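Local coordinates for putative 2OG-Fe(II) oxygenase family protein (PDB 3OOX) that probably catalyses iron(II)- and O2-dependent conversion of 2-oxoglutarate to ethylene, and of L-arginine with 2-oxoglutarate to guanidine, glutamate semialdehyde and succinate, at residues F30-Y41 with I220-I231; L138-I149 with N195-A203. All blocks are in the same frame, centred on the assembly; numbering follows the deposited sequence.

Contact 1: residues F30-Y41 with I220-I231. With EDO (1,2-ethanediol), chain F.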
loop_
_atom_site.group_PDB
_atom_site.type_symbol
_atom_site.label_atom_id
_atom_site.label_comp_id
_atom_site.label_asym_id
_atom_site.label_seq_id
_atom_site.Cartn_x
_atom_site.Cartn_y
_atom_site.Cartn_z
ATOM N N PHE A 30 1.082 -2.119 15.063
ATOM C CA PHE A 30 0.107 -2.713 14.161
ATOM C C PHE A 30 -1.108 -3.232 14.922
ATOM O O PHE A 30 -2.240 -3.056 14.481
ATOM C CB PHE A 30 0.736 -3.865 13.397
ATOM C CG PHE A 30 1.724 -3.449 12.322
ATOM C CD1 PHE A 30 1.382 -2.533 11.335
ATOM C CD2 PHE A 30 2.965 -4.038 12.247
ATOM C CE1 PHE A 30 2.285 -2.189 10.342
ATOM C CE2 PHE A 30 3.846 -3.738 11.244
ATOM C CZ PHE A 30 3.529 -2.774 10.304
ATOM N N GLU A 31 -0.875 -3.902 16.040
ATOM C CA GLU A 31 -1.979 -4.489 16.786
ATOM C C GLU A 31 -2.912 -3.399 17.352
ATOM O O GLU A 31 -4.133 -3.584 17.396
ATOM C CB GLU A 31 -1.492 -5.427 17.894
ATOM C CG GLU A 31 -2.653 -6.192 18.517
ATOM C CD GLU A 31 -2.251 -7.224 19.563
ATOM O OE1 GLU A 31 -1.055 -7.561 19.679
ATOM O OE2 GLU A 31 -3.166 -7.725 20.261
ATOM N N ARG A 32 -2.342 -2.274 17.772
ATOM C CA ARG A 32 -3.115 -1.182 18.379
ATOM C C ARG A 32 -3.889 -0.377 17.331
ATOM O O ARG A 32 -5.060 -0.052 17.535
ATOM C CB ARG A 32 -2.174 -0.263 19.172
ATOM C CG ARG A 32 -2.791 1.008 19.765
ATOM C CD ARG A 32 -3.867 0.759 20.767
ATOM N NE ARG A 32 -4.446 2.052 21.151
ATOM C CZ ARG A 32 -5.434 2.670 20.493
ATOM N NH1 ARG A 32 -6.005 2.123 19.402
ATOM N NH2 ARG A 32 -5.846 3.860 20.923
ATOM N N TYR A 33 -3.212 -0.039 16.237
ATOM C CA TYR A 33 -3.701 0.978 15.294
ATOM C C TYR A 33 -3.942 0.450 13.871
ATOM O O TYR A 33 -4.557 1.154 13.069
ATOM C CB TYR A 33 -2.710 2.130 15.176
ATOM C CG TYR A 33 -2.531 2.946 16.441
ATOM C CD1 TYR A 33 -3.580 3.701 16.941
ATOM C CD2 TYR A 33 -1.309 2.969 17.122
ATOM C CE1 TYR A 33 -3.435 4.453 18.111
ATOM C CE2 TYR A 33 -1.155 3.728 18.290
ATOM C CZ TYR A 33 -2.220 4.454 18.762
ATOM O OH TYR A 33 -2.074 5.210 19.925
ATOM N N GLY A 34 -3.433 -0.749 13.568
ATOM C CA GLY A 34 -3.384 -1.264 12.208
ATOM C C GLY A 34 -2.307 -0.626 11.343
ATOM O O GLY A 34 -2.211 -0.929 10.161
ATOM N N PHE A 35 -1.472 0.206 11.954
ATOM C CA PHE A 35 -0.480 1.058 11.283
ATOM C C PHE A 35 0.802 1.079 12.102
ATOM O O PHE A 35 0.745 1.006 13.327
ATOM C CB PHE A 35 -0.962 2.512 11.154
ATOM C CG PHE A 35 -1.790 2.798 9.913
ATOM C CD1 PHE A 35 -3.138 2.465 9.872
ATOM C CD2 PHE A 35 -1.234 3.396 8.798
ATOM C CE1 PHE A 35 -3.888 2.707 8.762
ATOM C CE2 PHE A 35 -2.002 3.678 7.691
ATOM C CZ PHE A 35 -3.344 3.332 7.685
ATOM N N ALA A 36 1.930 1.270 11.418
ATOM C CA ALA A 36 3.213 1.543 12.060
ATOM C C ALA A 36 3.977 2.534 11.212
ATOM O O ALA A 36 3.740 2.653 10.006
ATOM C CB ALA A 36 4.006 0.260 12.232
ATOM N N VAL A 37 4.906 3.244 11.850
ATOM C CA VAL A 37 5.762 4.191 11.167
ATOM C C VAL A 37 7.185 3.710 11.345
ATOM O O VAL A 37 7.618 3.494 12.489
ATOM C CB VAL A 37 5.626 5.629 11.726
ATOM C CG1 VAL A 37 6.591 6.592 10.990
ATOM C CG2 VAL A 37 4.144 6.100 11.625
ATOM N N LEU A 38 7.880 3.557 10.225
ATOM C CA LEU A 38 9.243 3.009 10.165
ATOM C C LEU A 38 10.197 4.106 9.698
ATOM O O LEU A 38 10.071 4.627 8.597
ATOM C CB LEU A 38 9.293 1.821 9.206
ATOM C CG LEU A 38 10.641 1.126 9.058
ATOM C CD1 LEU A 38 10.892 0.373 10.319
ATOM C CD2 LEU A 38 10.605 0.153 7.894
ATOM N N SER A 39 11.150 4.471 10.561
ATOM C CA SER A 39 12.146 5.499 10.242
ATOM C C SER A 39 13.488 4.844 9.886
ATOM O O SER A 39 13.652 3.627 10.045
ATOM C CB SER A 39 12.298 6.419 11.438
ATOM O OG SER A 39 12.735 5.693 12.568
ATOM N N ASP A 40 14.404 5.640 9.341
ATOM C CA ASP A 40 15.785 5.217 9.075
ATOM C C ASP A 40 15.851 4.000 8.136
ATOM O O ASP A 40 16.619 3.066 8.379
ATOM C CB ASP A 40 16.530 4.910 10.380
ATOM C CG ASP A 40 16.573 6.072 11.333
ATOM O OD1 ASP A 40 16.668 7.238 10.872
ATOM O OD2 ASP A 40 16.525 5.811 12.558
ATOM N N TYR A 41 15.076 4.025 7.056
ATOM C CA TYR A 41 15.104 2.907 6.086
ATOM C C TYR A 41 16.423 2.944 5.341
ATOM O O TYR A 41 17.115 3.974 5.318
ATOM C CB TYR A 41 13.907 2.908 5.126
ATOM C CG TYR A 41 13.603 4.200 4.357
ATOM C CD1 TYR A 41 14.526 4.763 3.477
ATOM C CD2 TYR A 41 12.364 4.828 4.493
ATOM C CE1 TYR A 41 14.223 5.924 2.752
ATOM C CE2 TYR A 41 12.053 5.981 3.773
ATOM C CZ TYR A 41 12.983 6.524 2.902
ATOM O OH TYR A 41 12.667 7.673 2.189
ATOM N N ILE A 220 -1.492 10.740 11.174
ATOM C CA ILE A 220 -0.237 10.027 10.980
ATOM C C ILE A 220 0.601 10.955 10.128
ATOM O O ILE A 220 0.415 11.077 8.919
ATOM C CB ILE A 220 -0.405 8.636 10.326
ATOM C CG1 ILE A 220 -1.360 7.773 11.159
ATOM C CG2 ILE A 220 0.957 7.951 10.214
ATOM C CD1 ILE A 220 -1.617 6.420 10.556
ATOM N N ASN A 221 1.520 11.642 10.812
ATOM C CA ASN A 221 2.307 12.717 10.224
ATOM C C ASN A 221 3.778 12.484 10.514
ATOM O O ASN A 221 4.343 13.082 11.457
ATOM C CB ASN A 221 1.894 14.085 10.762
ATOM C CG ASN A 221 2.528 15.208 9.973
ATOM O OD1 ASN A 221 2.947 15.007 8.828
ATOM N ND2 ASN A 221 2.596 16.408 10.568
ATOM N N PRO A 222 4.412 11.605 9.740
ATOM C CA PRO A 222 5.778 11.236 10.132
ATOM C C PRO A 222 6.799 12.278 9.699
ATOM O O PRO A 222 6.513 13.120 8.858
ATOM C CB PRO A 222 6.016 9.952 9.342
ATOM C CG PRO A 222 5.225 10.165 8.088
ATOM C CD PRO A 222 3.979 10.874 8.528
ATOM N N PRO A 223 8.015 12.199 10.257
ATOM C CA PRO A 223 9.089 12.984 9.668
ATOM C C PRO A 223 9.432 12.456 8.290
ATOM O O PRO A 223 9.011 11.356 7.932
ATOM C CB PRO A 223 10.283 12.755 10.616
ATOM C CG PRO A 223 9.909 11.689 11.537
ATOM C CD PRO A 223 8.470 11.304 11.328
ATOM N N PRO A 224 10.199 13.209 7.506
ATOM C CA PRO A 224 10.710 12.750 6.225
ATOM C C PRO A 224 11.547 11.469 6.355
ATOM O O PRO A 224 12.007 11.162 7.460
ATOM C CB PRO A 224 11.556 13.932 5.733
ATOM C CG PRO A 224 11.096 15.070 6.484
ATOM C CD PRO A 224 10.651 14.586 7.804
ATOM N N GLY A 225 11.714 10.764 5.242
ATOM C CA GLY A 225 12.512 9.534 5.186
ATOM C C GLY A 225 11.932 8.394 5.991
ATOM O O GLY A 225 12.674 7.592 6.580
ATOM N N CYS A 226 10.594 8.313 6.030
ATOM C CA CYS A 226 9.937 7.194 6.696
ATOM C C CYS A 226 8.996 6.447 5.742
ATOM O O CYS A 226 8.662 6.919 4.663
ATOM C CB CYS A 226 9.104 7.641 7.918
ATOM S SG CYS A 226 9.983 8.388 9.312
ATOM N N LEU A 227 8.612 5.248 6.171
ATOM C CA LEU A 227 7.544 4.481 5.560
ATOM C C LEU A 227 6.411 4.358 6.565
ATOM O O LEU A 227 6.625 3.992 7.719
ATOM C CB LEU A 227 8.025 3.067 5.184
ATOM C CG LEU A 227 8.876 2.963 3.921
ATOM C CD1 LEU A 227 9.721 1.688 3.954
ATOM C CD2 LEU A 227 8.008 2.980 2.658
ATOM N N VAL A 228 5.199 4.678 6.119
ATOM C CA VAL A 228 4.010 4.415 6.918
ATOM C C VAL A 228 3.454 3.083 6.386
ATOM O O VAL A 228 3.260 2.915 5.195
ATOM C CB VAL A 228 2.941 5.499 6.759
ATOM C CG1 VAL A 228 1.672 5.093 7.536
ATOM C CG2 VAL A 228 3.474 6.860 7.249
ATOM N N ILE A 229 3.254 2.131 7.277
ATOM C CA ILE A 229 2.861 0.791 6.874
ATOM C C ILE A 229 1.548 0.423 7.535
ATOM O O ILE A 229 1.362 0.699 8.713
ATOM C CB ILE A 229 3.918 -0.234 7.264
ATOM C CG1 ILE A 229 5.282 0.198 6.696
ATOM C CG2 ILE A 229 3.516 -1.650 6.735
ATOM C CD1 ILE A 229 6.467 -0.291 7.472
ATOM N N ASN A 230 0.642 -0.187 6.781
ATOM C CA ASN A 230 -0.647 -0.667 7.361
ATOM C C ASN A 230 -0.968 -2.099 6.993
ATOM O O ASN A 230 -0.607 -2.594 5.907
ATOM C CB ASN A 230 -1.842 0.248 7.024
ATOM C CG ASN A 230 -2.148 0.326 5.550
ATOM O OD1 ASN A 230 -1.381 0.924 4.791
ATOM N ND2 ASN A 230 -3.277 -0.281 5.120
ATOM N N ILE A 231 -1.669 -2.747 7.919
ATOM C CA ILE A 231 -2.202 -4.087 7.754
ATOM C C ILE A 231 -3.381 -4.033 6.771
ATOM O O ILE A 231 -4.215 -3.124 6.871
ATOM C CB ILE A 231 -2.746 -4.615 9.106
ATOM C CG1 ILE A 231 -1.642 -4.549 10.184
ATOM C CG2 ILE A 231 -3.386 -6.039 8.948
ATOM C CD1 ILE A 231 -0.432 -5.434 9.916
HETATM C C1 EDO F . 10.808 11.776 1.673
HETATM O O1 EDO F . 10.482 11.446 3.040
HETATM C C2 EDO F . 12.306 11.716 1.379
HETATM O O2 EDO F . 13.085 12.379 2.394
HETATM O O HOH W 1 -4.631 -1.129 8.560
HETATM O O HOH W 2 14.064 8.473 8.846
HETATM O O HOH W 3 9.413 8.782 2.611
HETATM O O HOH W 4 15.376 6.958 5.914
#
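In the large sheet of a double-stranded beta-helix oxygenase, strand 35-39 runs antiparallel to strand 227-231, and the Phe35 ring fills the space between Asn230 and Ile220 on the inner side. Asn230 CB lies almost centrally over one ring face, 3.4 Å from the centroid; Ile220 CD1 covers the opposite face in a second CH-pi contact, 3.5 Å from Phe35 CD2. Val228 CG1 meets the ring at its edge. Asn230 CG stands between its own backbone N and carbonyl carbon (chi1 63°), which lays the amide alongside the ring, the two planes 21° apart; ND2 is hydrogen-bonded to Asp193 OD2. With an alanine in place of Phe35, Ile220 and Asn230 would probably lose the ring that separates them, and His248 its edge-to-face partner.

Backbone hydrogen bonds tie the strands at Ala36 and Leu38: Ala36 O accepts from Ile229 N at 2.8 Å, a nearly straight bond. Ile231 N closes the ladder onto Gly34 O (2.9 Å), where the helix ends and the chain turns through positive phi. On the opposite face of the sheet, the one that helix 127-152 covers, Ile229 CG2 rests against Phe30 CZ at 3.7 Å, while Ile231 CD1 lies over the Phe30 ring. At the other end the Tyr41 ring covers the Gly225 peptide, CE2 3.3 Å from Gly225 C, and its hydroxyl is hydrogen-bonded to Gln45.

Contact 2: residues L138-I149 with N195-A203. With EDO (1,2-ethanediol), chain E.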
loop_
_atom_site.group_PDB
_atom_site.type_symbol
_atom_site.label_atom_id
_atom_site.label_comp_id
_atom_site.label_asym_id
_atom_site.label_seq_id
_atom_site.Cartn_x
_atom_site.Cartn_y
_atom_site.Cartn_z
ATOM N N LEU A 138 10.488 -1.723 -2.473
ATOM C CA LEU A 138 9.411 -1.700 -1.480
ATOM C C LEU A 138 8.924 -3.118 -1.168
ATOM O O LEU A 138 8.551 -3.407 -0.033
ATOM C CB LEU A 138 8.288 -0.791 -1.953
ATOM C CG LEU A 138 8.645 0.695 -1.907
ATOM C CD1 LEU A 138 7.589 1.531 -2.639
ATOM C CD2 LEU A 138 8.829 1.200 -0.488
ATOM N N ASP A 139 8.910 -3.991 -2.177
ATOM C CA ASP A 139 8.539 -5.404 -1.966
ATOM C C ASP A 139 9.539 -6.036 -0.990
ATOM O O ASP A 139 9.150 -6.792 -0.086
ATOM C CB ASP A 139 8.511 -6.196 -3.290
ATOM C CG ASP A 139 7.765 -7.496 -3.174
ATOM O OD1 ASP A 139 6.701 -7.532 -2.521
ATOM O OD2 ASP A 139 8.232 -8.503 -3.766
ATOM N N GLY A 140 10.814 -5.706 -1.183
ATOM C CA GLY A 140 11.855 -6.218 -0.247
ATOM C C GLY A 140 11.727 -5.730 1.185
ATOM O O GLY A 140 11.859 -6.497 2.146
HETATM N N MSE A 141 11.474 -4.439 1.332
HETATM C CA MSE A 141 11.282 -3.865 2.658
HETATM C C MSE A 141 10.040 -4.460 3.311
HETATM O O MSE A 141 10.007 -4.769 4.499
HETATM C CB MSE A 141 11.244 -2.335 2.618
HETATM C CG MSE A 141 10.952 -1.764 3.957
HETATM SE SE MSE A 141 12.254 -2.266 5.318
HETATM C CE MSE A 141 13.567 -0.898 4.858
ATOM N N GLY A 142 8.987 -4.662 2.506
ATOM C CA GLY A 142 7.786 -5.333 2.994
ATOM C C GLY A 142 8.063 -6.718 3.561
ATOM O O GLY A 142 7.523 -7.097 4.598
ATOM N N GLY A 143 8.954 -7.437 2.896
ATOM C CA GLY A 143 9.398 -8.743 3.410
ATOM C C GLY A 143 10.042 -8.634 4.785
ATOM O O GLY A 143 9.805 -9.475 5.641
ATOM N N LYS A 144 10.888 -7.620 4.989
ATOM C CA LYS A 144 11.560 -7.412 6.265
ATOM C C LYS A 144 10.568 -7.032 7.370
ATOM O O LYS A 144 10.660 -7.488 8.503
ATOM C CB LYS A 144 12.693 -6.389 6.094
ATOM C CG LYS A 144 13.794 -6.890 5.150
ATOM C CD LYS A 144 14.885 -5.891 4.779
ATOM C CE LYS A 144 15.607 -6.364 3.495
ATOM N NZ LYS A 144 16.618 -5.377 3.072
ATOM N N VAL A 145 9.590 -6.195 7.030
ATOM C CA VAL A 145 8.511 -5.854 7.947
ATOM C C VAL A 145 7.692 -7.098 8.311
ATOM O O VAL A 145 7.306 -7.300 9.466
ATOM C CB VAL A 145 7.616 -4.741 7.312
ATOM C CG1 VAL A 145 6.361 -4.528 8.132
ATOM C CG2 VAL A 145 8.445 -3.439 7.168
ATOM N N LEU A 146 7.455 -7.962 7.336
ATOM C CA LEU A 146 6.719 -9.183 7.584
ATOM C C LEU A 146 7.502 -10.128 8.495
ATOM O O LEU A 146 6.904 -10.869 9.278
ATOM C CB LEU A 146 6.302 -9.872 6.276
ATOM C CG LEU A 146 5.107 -9.177 5.618
ATOM C CD1 LEU A 146 5.041 -9.624 4.142
ATOM C CD2 LEU A 146 3.791 -9.452 6.352
ATOM N N GLU A 147 8.825 -10.115 8.381
ATOM C CA GLU A 147 9.628 -10.877 9.373
ATOM C C GLU A 147 9.343 -10.441 10.811
ATOM O O GLU A 147 9.242 -11.272 11.703
ATOM C CB GLU A 147 11.109 -10.740 9.094
ATOM C CG GLU A 147 11.630 -11.399 7.837
ATOM C CD GLU A 147 13.109 -11.090 7.642
ATOM O OE1 GLU A 147 13.950 -11.709 8.341
ATOM O OE2 GLU A 147 13.443 -10.222 6.819
ATOM N N ALA A 148 9.279 -9.127 11.020
ATOM C CA ALA A 148 8.981 -8.576 12.316
ATOM C C ALA A 148 7.572 -8.981 12.748
ATOM O O ALA A 148 7.349 -9.395 13.892
ATOM C CB ALA A 148 9.151 -7.097 12.295
ATOM N N ILE A 149 6.614 -8.874 11.834
ATOM C CA ILE A 149 5.237 -9.296 12.122
ATOM C C ILE A 149 5.167 -10.786 12.515
ATOM O O ILE A 149 4.500 -11.154 13.489
ATOM C CB ILE A 149 4.290 -8.959 10.941
ATOM C CG1 ILE A 149 4.147 -7.428 10.821
ATOM C CG2 ILE A 149 2.953 -9.629 11.135
ATOM C CD1 ILE A 149 3.436 -7.009 9.536
ATOM N N ASN A 195 -5.292 -5.982 0.894
ATOM C CA ASN A 195 -4.101 -6.770 0.619
ATOM C C ASN A 195 -3.420 -7.221 1.908
ATOM O O ASN A 195 -4.071 -7.369 2.938
ATOM C CB ASN A 195 -3.188 -5.988 -0.348
ATOM C CG ASN A 195 -2.896 -4.564 0.125
ATOM O OD1 ASN A 195 -3.803 -3.707 0.105
ATOM N ND2 ASN A 195 -1.629 -4.287 0.522
ATOM N N THR A 196 -2.126 -7.481 1.874
ATOM C CA THR A 196 -1.411 -8.010 3.040
ATOM C C THR A 196 -0.875 -6.885 3.929
ATOM O O THR A 196 -1.331 -6.712 5.063
ATOM C CB THR A 196 -0.315 -8.977 2.581
ATOM O OG1 THR A 196 -0.936 -10.035 1.819
ATOM C CG2 THR A 196 0.534 -9.529 3.781
ATOM N N ILE A 197 0.071 -6.120 3.405
ATOM C CA ILE A 197 0.446 -4.838 3.992
ATOM C C ILE A 197 0.658 -3.820 2.881
ATOM O O ILE A 197 0.975 -4.185 1.751
ATOM C CB ILE A 197 1.727 -4.886 4.860
ATOM C CG1 ILE A 197 2.912 -5.482 4.082
ATOM C CG2 ILE A 197 1.455 -5.705 6.146
ATOM C CD1 ILE A 197 4.276 -5.370 4.852
ATOM N N THR A 198 0.499 -2.531 3.210
ATOM C CA THR A 198 0.756 -1.439 2.269
ATOM C C THR A 198 1.861 -0.542 2.855
ATOM O O THR A 198 1.890 -0.229 4.081
ATOM C CB THR A 198 -0.539 -0.633 2.036
ATOM O OG1 THR A 198 -1.506 -1.543 1.523
ATOM C CG2 THR A 198 -0.346 0.521 1.051
ATOM N N LEU A 199 2.826 -0.161 1.996
ATOM C CA LEU A 199 3.977 0.624 2.373
ATOM C C LEU A 199 3.962 1.977 1.665
ATOM O O LEU A 199 3.954 2.020 0.434
ATOM C CB LEU A 199 5.271 -0.132 2.047
ATOM C CG LEU A 199 5.468 -1.428 2.817
ATOM C CD1 LEU A 199 5.062 -2.616 1.955
ATOM C CD2 LEU A 199 6.916 -1.565 3.339
ATOM N N LEU A 200 3.967 3.064 2.439
ATOM C CA LEU A 200 3.823 4.421 1.899
ATOM C C LEU A 200 4.979 5.322 2.267
ATOM O O LEU A 200 5.154 5.697 3.429
ATOM C CB LEU A 200 2.539 5.053 2.441
ATOM C CG LEU A 200 2.189 6.446 1.949
ATOM C CD1 LEU A 200 1.857 6.483 0.473
ATOM C CD2 LEU A 200 1.044 6.987 2.805
ATOM N N LEU A 201 5.739 5.676 1.243
ATOM C CA LEU A 201 6.721 6.745 1.362
ATOM C C LEU A 201 6.074 8.143 1.350
ATOM O O LEU A 201 4.952 8.313 0.868
ATOM C CB LEU A 201 7.707 6.699 0.205
ATOM C CG LEU A 201 8.576 5.453 0.140
ATOM C CD1 LEU A 201 9.111 5.288 -1.332
ATOM C CD2 LEU A 201 9.692 5.485 1.194
ATOM N N GLY A 202 6.801 9.137 1.846
ATOM C CA GLY A 202 6.466 10.550 1.600
ATOM C C GLY A 202 5.223 11.085 2.267
ATOM O O GLY A 202 4.663 12.084 1.798
ATOM N N ALA A 203 4.798 10.479 3.367
ATOM C CA ALA A 203 3.583 10.916 4.055
ATOM C C ALA A 203 3.750 12.158 4.948
ATOM O O ALA A 203 2.775 12.642 5.529
ATOM C CB ALA A 203 2.998 9.756 4.874
HETATM C C1 EDO E . 18.884 -6.222 5.737
HETATM O O1 EDO E . 19.075 -6.622 4.374
HETATM C C2 EDO E . 19.191 -4.738 5.884
HETATM O O2 EDO E . 18.233 -3.974 5.121
#
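Gly142 takes the place on the helix where Leu199 comes closest, and its missing side chain lets the leucine fork press directly on the backbone. Leu199 CD2 lies 3.8 Å from Gly142 N and CD1 4.0 Å from Gly142 CA; a CB on this residue would stand too near CD1. The second torsion of Leu199 is unusual (chi2 99°), leaving CD2 also against CG of the selenomethionine Met141, 4.1 Å away.

Helix 127-152 lies across one face of the large sheet of the double-stranded beta-helix, its local axis 9.2 Å from that of strand 197-201 and at 123° to it. At the start of the strand, Thr196 and Ile197 form a classic beta bulge opposite Leu269, and both residues of the bulge touch the helix.

Ile197 has CG1 wedged between its backbone N and carbonyl carbon (chi1 54°), which sends CD1 in among Gly142 O (3.7 Å), Val145 CG1 and Leu146. Leu146 and Ile197 meet tip to tip, CG to CD1 at 4.0 Å, while Ile149 slides past Ile197 in the reverse direction to touch CG2. Farther along the strand Leu138 CD2 meets Leu201 CD1 at 4.2 Å.

Contacts 1 and 2, their centres about 10 Å apart, share one sheet, in which strands 227-231 and 197-201 are neighbours. Probable backbone hydrogen bonds join them: Val228 O to Leu200 N at 2.8 Å and Asn230 O to Thr198 N at 2.9 Å. Helix 127-152 of contact 2 also reaches contact 1, Val145 and Ile149 touching Phe30 and Leu138 touching Leu227, whose CD2 lies 3.4 Å from Leu201 CD2. On the other face, Asn230 of contact 1 and Thr198 of contact 2 are both hydrogen-bonded to Asp193 OD2. Asp193 and the His248 beside Phe35 fit the HxD...H motif of this family and would probably bind the iron, so that Asn230 and Thr198 would be second-shell residues steadying the Asp193 carboxylate.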